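Long-range contact in ribonucleotide monophosphatase NagD (PDB 2C4N), which removes phosphate from ribonucleoside 5'-monophosphates and probably from a broad range of other phosphorylated compounds, including nucleoside di- and triphosphates, with magnesium as cofactor: residues 2-14 against 31-44. Numbering follows the deposited sequence.
Sequences TIKNVICDIDGVL and IMDKGLPLVLLTNY. With MG (magnesium ion), chain B; PO4 (phosphate ion), chain D.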
loop_
_atom_site.group_PDB
_atom_site.type_symbol
_atom_site.label_atom_id
_atom_site.label_comp_id
_atom_site.label_asym_id
_atom_site.label_seq_id
_atom_site.Cartn_x
_atom_site.Cartn_y
_atom_site.Cartn_z
ATOM N N THR A 2 30.552 3.462 -27.901
ATOM C CA THR A 2 30.409 4.808 -27.461
ATOM C C THR A 2 28.921 5.170 -27.646
ATOM O O THR A 2 28.173 4.328 -28.046
ATOM C CB THR A 2 31.215 5.559 -28.426
ATOM O OG1 THR A 2 30.852 6.916 -28.452
ATOM C CG2 THR A 2 31.007 4.989 -29.743
ATOM N N ILE A 3 28.510 6.403 -27.391
ATOM C CA ILE A 3 27.173 6.821 -27.692
ATOM C C ILE A 3 26.915 6.917 -29.179
ATOM O O ILE A 3 27.524 7.704 -29.817
ATOM C CB ILE A 3 26.847 8.115 -27.029
ATOM C CG1 ILE A 3 26.946 8.000 -25.531
ATOM C CG2 ILE A 3 25.475 8.485 -27.387
ATOM C CD1 ILE A 3 26.841 9.246 -24.833
ATOM N N LYS A 4 26.018 6.090 -29.708
ATOM C CA LYS A 4 25.710 6.107 -31.135
ATOM C C LYS A 4 24.232 6.394 -31.377
ATOM O O LYS A 4 23.826 6.666 -32.505
ATOM C CB LYS A 4 26.063 4.758 -31.766
ATOM C CG LYS A 4 27.532 4.378 -31.687
ATOM C CD LYS A 4 27.768 3.018 -32.330
ATOM C CE LYS A 4 29.231 2.619 -32.280
ATOM N NZ LYS A 4 29.444 1.270 -32.883
ATOM N N ASN A 5 23.435 6.329 -30.312
ATOM C CA ASN A 5 21.992 6.563 -30.396
ATOM C C ASN A 5 21.554 7.401 -29.199
ATOM O O ASN A 5 22.186 7.364 -28.142
ATOM C CB ASN A 5 21.247 5.227 -30.373
ATOM C CG ASN A 5 21.815 4.225 -31.360
ATOM O OD1 ASN A 5 21.492 4.251 -32.550
ATOM N ND2 ASN A 5 22.674 3.339 -30.869
ATOM N N VAL A 6 20.459 8.135 -29.351
ATOM C CA VAL A 6 19.988 8.984 -28.266
ATOM C C VAL A 6 18.483 8.954 -28.046
ATOM O O VAL A 6 17.712 9.115 -28.986
ATOM C CB VAL A 6 20.380 10.466 -28.504
ATOM C CG1 VAL A 6 19.850 11.335 -27.361
ATOM C CG2 VAL A 6 21.897 10.602 -28.622
ATOM N N ILE A 7 18.081 8.727 -26.798
ATOM C CA ILE A 7 16.672 8.758 -26.424
ATOM C C ILE A 7 16.599 10.000 -25.546
ATOM O O ILE A 7 17.317 10.103 -24.547
ATOM C CB ILE A 7 16.241 7.548 -25.573
ATOM C CG1 ILE A 7 16.275 6.269 -26.410
ATOM C CG2 ILE A 7 14.828 7.776 -25.034
ATOM C CD1 ILE A 7 15.918 5.012 -25.609
ATOM N N CYS A 8 15.758 10.953 -25.920
ATOM C CA CYS A 8 15.653 12.168 -25.138
ATOM C C CYS A 8 14.227 12.430 -24.705
ATOM O O CYS A 8 13.312 12.511 -25.529
ATOM C CB CYS A 8 16.176 13.366 -25.936
ATOM S SG CYS A 8 16.241 14.916 -25.000
ATOM N N ASP A 9 14.042 12.557 -23.399
ATOM C CA ASP A 9 12.727 12.834 -22.856
ATOM C C ASP A 9 12.287 14.231 -23.296
ATOM O O ASP A 9 13.120 15.108 -23.533
ATOM C CB ASP A 9 12.764 12.746 -21.337
ATOM C CG ASP A 9 11.452 13.117 -20.719
ATOM O OD1 ASP A 9 10.435 12.463 -21.040
ATOM O OD2 ASP A 9 11.441 14.070 -19.926
ATOM N N ILE A 10 10.982 14.444 -23.392
ATOM C CA ILE A 10 10.462 15.732 -23.843
ATOM C C ILE A 10 10.186 16.774 -22.767
ATOM O O ILE A 10 10.885 17.782 -22.676
ATOM C CB ILE A 10 9.177 15.520 -24.692
ATOM C CG1 ILE A 10 9.554 14.817 -26.000
ATOM C CG2 ILE A 10 8.482 16.858 -24.969
ATOM C CD1 ILE A 10 8.369 14.385 -26.849
ATOM N N ASP A 11 9.171 16.534 -21.947
ATOM C CA ASP A 11 8.797 17.496 -20.916
ATOM C C ASP A 11 9.822 17.700 -19.807
ATOM O O ASP A 11 10.280 16.749 -19.187
ATOM C CB ASP A 11 7.436 17.104 -20.341
ATOM C CG ASP A 11 6.338 17.170 -21.390
ATOM O OD1 ASP A 11 6.102 18.274 -21.920
ATOM O OD2 ASP A 11 5.727 16.124 -21.696
ATOM N N GLY A 12 10.181 18.959 -19.568
ATOM C CA GLY A 12 11.157 19.268 -18.537
ATOM C C GLY A 12 12.583 19.140 -19.041
ATOM O O GLY A 12 13.535 19.372 -18.298
ATOM N N VAL A 13 12.725 18.772 -20.312
ATOM C CA VAL A 13 14.031 18.595 -20.937
ATOM C C VAL A 13 14.143 19.435 -22.213
ATOM O O VAL A 13 15.057 20.246 -22.359
ATOM C CB VAL A 13 14.266 17.110 -21.309
ATOM C CG1 VAL A 13 15.614 16.952 -22.004
ATOM C CG2 VAL A 13 14.199 16.237 -20.051
ATOM N N LEU A 14 13.199 19.240 -23.128
ATOM C CA LEU A 14 13.197 19.962 -24.395
ATOM C C LEU A 14 12.107 21.021 -24.406
ATOM O O LEU A 14 12.248 22.074 -25.038
ATOM C CB LEU A 14 12.971 18.979 -25.554
ATOM C CG LEU A 14 14.057 17.909 -25.737
ATOM C CD1 LEU A 14 13.672 16.943 -26.853
ATOM C CD2 LEU A 14 15.376 18.586 -26.059
ATOM N N ILE A 31 22.685 16.513 -32.774
ATOM C CA ILE A 31 22.577 15.060 -32.793
ATOM C C ILE A 31 22.231 14.549 -34.186
ATOM O O ILE A 31 22.847 13.604 -34.677
ATOM C CB ILE A 31 21.499 14.574 -31.800
ATOM C CG1 ILE A 31 21.932 14.917 -30.372
ATOM C CG2 ILE A 31 21.273 13.073 -31.954
ATOM C CD1 ILE A 31 20.860 14.676 -29.333
ATOM N N MET A 32 21.245 15.171 -34.822
ATOM C CA MET A 32 20.832 14.746 -36.151
ATOM C C MET A 32 21.928 14.993 -37.184
ATOM O O MET A 32 22.123 14.178 -38.088
ATOM C CB MET A 32 19.522 15.443 -36.542
ATOM C CG MET A 32 18.375 15.104 -35.586
ATOM S SD MET A 32 16.714 15.510 -36.158
ATOM C CE MET A 32 16.594 17.204 -35.717
ATOM N N ASP A 33 22.655 16.100 -37.038
ATOM C CA ASP A 33 23.751 16.419 -37.949
ATOM C C ASP A 33 24.807 15.315 -37.921
ATOM O O ASP A 33 25.403 14.992 -38.948
ATOM C CB ASP A 33 24.409 17.747 -37.560
ATOM C CG ASP A 33 23.648 18.950 -38.068
ATOM O OD1 ASP A 33 22.647 18.768 -38.794
ATOM O OD2 ASP A 33 24.056 20.083 -37.743
ATOM N N LYS A 34 25.040 14.745 -36.741
ATOM C CA LYS A 34 26.025 13.677 -36.586
ATOM C C LYS A 34 25.504 12.344 -37.106
ATOM O O LYS A 34 26.250 11.374 -37.212
ATOM C CB LYS A 34 26.432 13.535 -35.118
ATOM C CG LYS A 34 27.322 14.659 -34.624
ATOM C CD LYS A 34 27.728 14.445 -33.180
ATOM C CE LYS A 34 28.780 15.455 -32.752
ATOM N NZ LYS A 34 29.165 15.291 -31.322
ATOM N N GLY A 35 24.217 12.305 -37.428
ATOM C CA GLY A 35 23.626 11.087 -37.948
ATOM C C GLY A 35 23.300 10.041 -36.899
ATOM O O GLY A 35 23.168 8.864 -37.224
ATOM N N LEU A 36 23.149 10.462 -35.647
ATOM C CA LEU A 36 22.835 9.533 -34.570
ATOM C C LEU A 36 21.333 9.306 -34.493
ATOM O O LEU A 36 20.565 10.262 -34.455
ATOM C CB LEU A 36 23.331 10.088 -33.228
ATOM C CG LEU A 36 24.787 10.555 -33.082
ATOM C CD1 LEU A 36 25.014 11.002 -31.645
ATOM C CD2 LEU A 36 25.743 9.432 -33.443
ATOM N N PRO A 37 20.890 8.037 -34.487
ATOM C CA PRO A 37 19.445 7.794 -34.404
ATOM C C PRO A 37 18.903 8.515 -33.171
ATOM O O PRO A 37 19.542 8.522 -32.117
ATOM C CB PRO A 37 19.360 6.274 -34.301
ATOM C CG PRO A 37 20.528 5.840 -35.154
ATOM C CD PRO A 37 21.625 6.777 -34.696
ATOM N N LEU A 38 17.737 9.132 -33.313
ATOM C CA LEU A 38 17.139 9.891 -32.225
ATOM C C LEU A 38 15.670 9.579 -31.986
ATOM O O LEU A 38 14.884 9.460 -32.926
ATOM C CB LEU A 38 17.276 11.388 -32.512
ATOM C CG LEU A 38 16.618 12.380 -31.545
ATOM C CD1 LEU A 38 17.389 12.387 -30.233
ATOM C CD2 LEU A 38 16.612 13.777 -32.164
ATOM N N VAL A 39 15.310 9.450 -30.716
ATOM C CA VAL A 39 13.929 9.204 -30.335
ATOM C C VAL A 39 13.565 10.215 -29.256
ATOM O O VAL A 39 14.278 10.345 -28.256
ATOM C CB VAL A 39 13.733 7.779 -29.769
ATOM C CG1 VAL A 39 12.368 7.658 -29.117
ATOM C CG2 VAL A 39 13.864 6.754 -30.887
ATOM N N LEU A 40 12.482 10.952 -29.480
ATOM C CA LEU A 40 12.004 11.923 -28.507
ATOM C C LEU A 40 10.848 11.218 -27.816
ATOM O O LEU A 40 9.794 10.980 -28.402
ATOM C CB LEU A 40 11.552 13.208 -29.203
ATOM C CG LEU A 40 12.673 13.914 -29.980
ATOM C CD1 LEU A 40 12.182 15.284 -30.441
ATOM C CD2 LEU A 40 13.917 14.060 -29.098
ATOM N N LEU A 41 11.075 10.880 -26.555
ATOM C CA LEU A 41 10.124 10.126 -25.757
ATOM C C LEU A 41 9.238 10.914 -24.805
ATOM O O LEU A 41 9.662 11.897 -24.202
ATOM C CB LEU A 41 10.905 9.081 -24.952
ATOM C CG LEU A 41 10.144 8.107 -24.051
ATOM C CD1 LEU A 41 9.489 7.033 -24.909
ATOM C CD2 LEU A 41 11.108 7.477 -23.052
ATOM N N THR A 42 7.988 10.477 -24.694
ATOM C CA THR A 42 7.063 11.080 -23.751
ATOM C C THR A 42 6.146 9.996 -23.218
ATOM O O THR A 42 5.699 9.122 -23.960
ATOM C CB THR A 42 6.203 12.208 -24.355
ATOM O OG1 THR A 42 5.301 12.682 -23.344
ATOM C CG2 THR A 42 5.401 11.721 -25.554
ATOM N N ASN A 43 5.878 10.051 -21.918
ATOM C CA ASN A 43 5.022 9.072 -21.270
ATOM C C ASN A 43 3.549 9.305 -21.545
ATOM O O ASN A 43 2.726 8.429 -21.280
ATOM C CB ASN A 43 5.260 9.101 -19.764
ATOM C CG ASN A 43 5.755 7.783 -19.239
ATOM O OD1 ASN A 43 6.478 7.066 -19.931
ATOM N ND2 ASN A 43 5.395 7.461 -18.000
ATOM N N TYR A 44 3.207 10.474 -22.079
ATOM C CA TYR A 44 1.811 10.767 -22.342
ATOM C C TYR A 44 1.353 10.270 -23.708
ATOM O O TYR A 44 2.069 10.363 -24.701
ATOM C CB TYR A 44 1.545 12.261 -22.107
ATOM C CG TYR A 44 1.738 12.601 -20.630
ATOM C CD1 TYR A 44 2.994 12.958 -20.131
ATOM C CD2 TYR A 44 0.684 12.470 -19.716
ATOM C CE1 TYR A 44 3.199 13.172 -18.767
ATOM C CE2 TYR A 44 0.882 12.681 -18.349
ATOM C CZ TYR A 44 2.141 13.032 -17.879
ATOM O OH TYR A 44 2.338 13.232 -16.524
HETATM MG MG MG B . 10.104 14.739 -18.268
HETATM P P PO4 D . 7.374 13.325 -20.291
HETATM O O1 PO4 D . 7.762 13.693 -21.676
HETATM O O2 PO4 D . 7.489 11.858 -20.115
HETATM O O3 PO4 D . 8.258 14.006 -19.332
HETATM O O4 PO4 D . 5.972 13.750 -20.047
HETATM O O HOH W 1 4.996 15.661 -24.315
HETATM O O HOH W 2 10.450 12.728 -17.169
HETATM O O HOH W 3 8.966 15.714 -16.475
#
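V6 N donates to P37 O, V39 N to V6 O, C8 N to V39 O and L41 N to C8 O, joining strands 5-9 and 38-42 as a parallel pair. The C8 N–V39 O bond, at 2.8 Å, is the straightest (171° at the hydrogen), whereas L41 N reaches C8 O from above the carbonyl plane. I10 N continues the pattern past the strand end, giving its proton to L41 O at 3.0 Å with a more bent angle. The backbone of 5-9 bonds on its other edge to V197 and V199. V6 CG1, anti to the backbone N (chi1 179°), lies 3.9 Å from L38 CD1 and also meets I31 CD1 of helix 24-33; V6, L38, C8 and L40 share a face of the sheet, against which I31 and L14 pack. Such central parallel strands belong to the Rossmann-like core of HAD hydrolases; D9, the last residue of strand 5-9, and D11 just beyond it fit the DxD motif. D9 OD2 and D11 O each bind magnesium at 2.2 Å, together with D201, two waters and phosphate O3. D9 OD1 pairs with K176, and D11 OD1, of the probable catalytic residue, with R55. The phosphate, probably from the crystallisation liquor, takes D11 N on O1 and N43 N on O2, the latter at 3.0 Å, and also bonds K176 NZ; T42 and N43 probably bind substrate. T42 OG1 accepts from Y44 N at 3.3 Å in an ST turn, lies 3.1 Å from phosphate O1, and shares water 1 with D11 OD2. A valine here would probably leave Y44 N without its acceptor and phosphate O1 and water 1 without the hydroxyl beside them. I10 CD1 packs 4.0 Å from T42 CB.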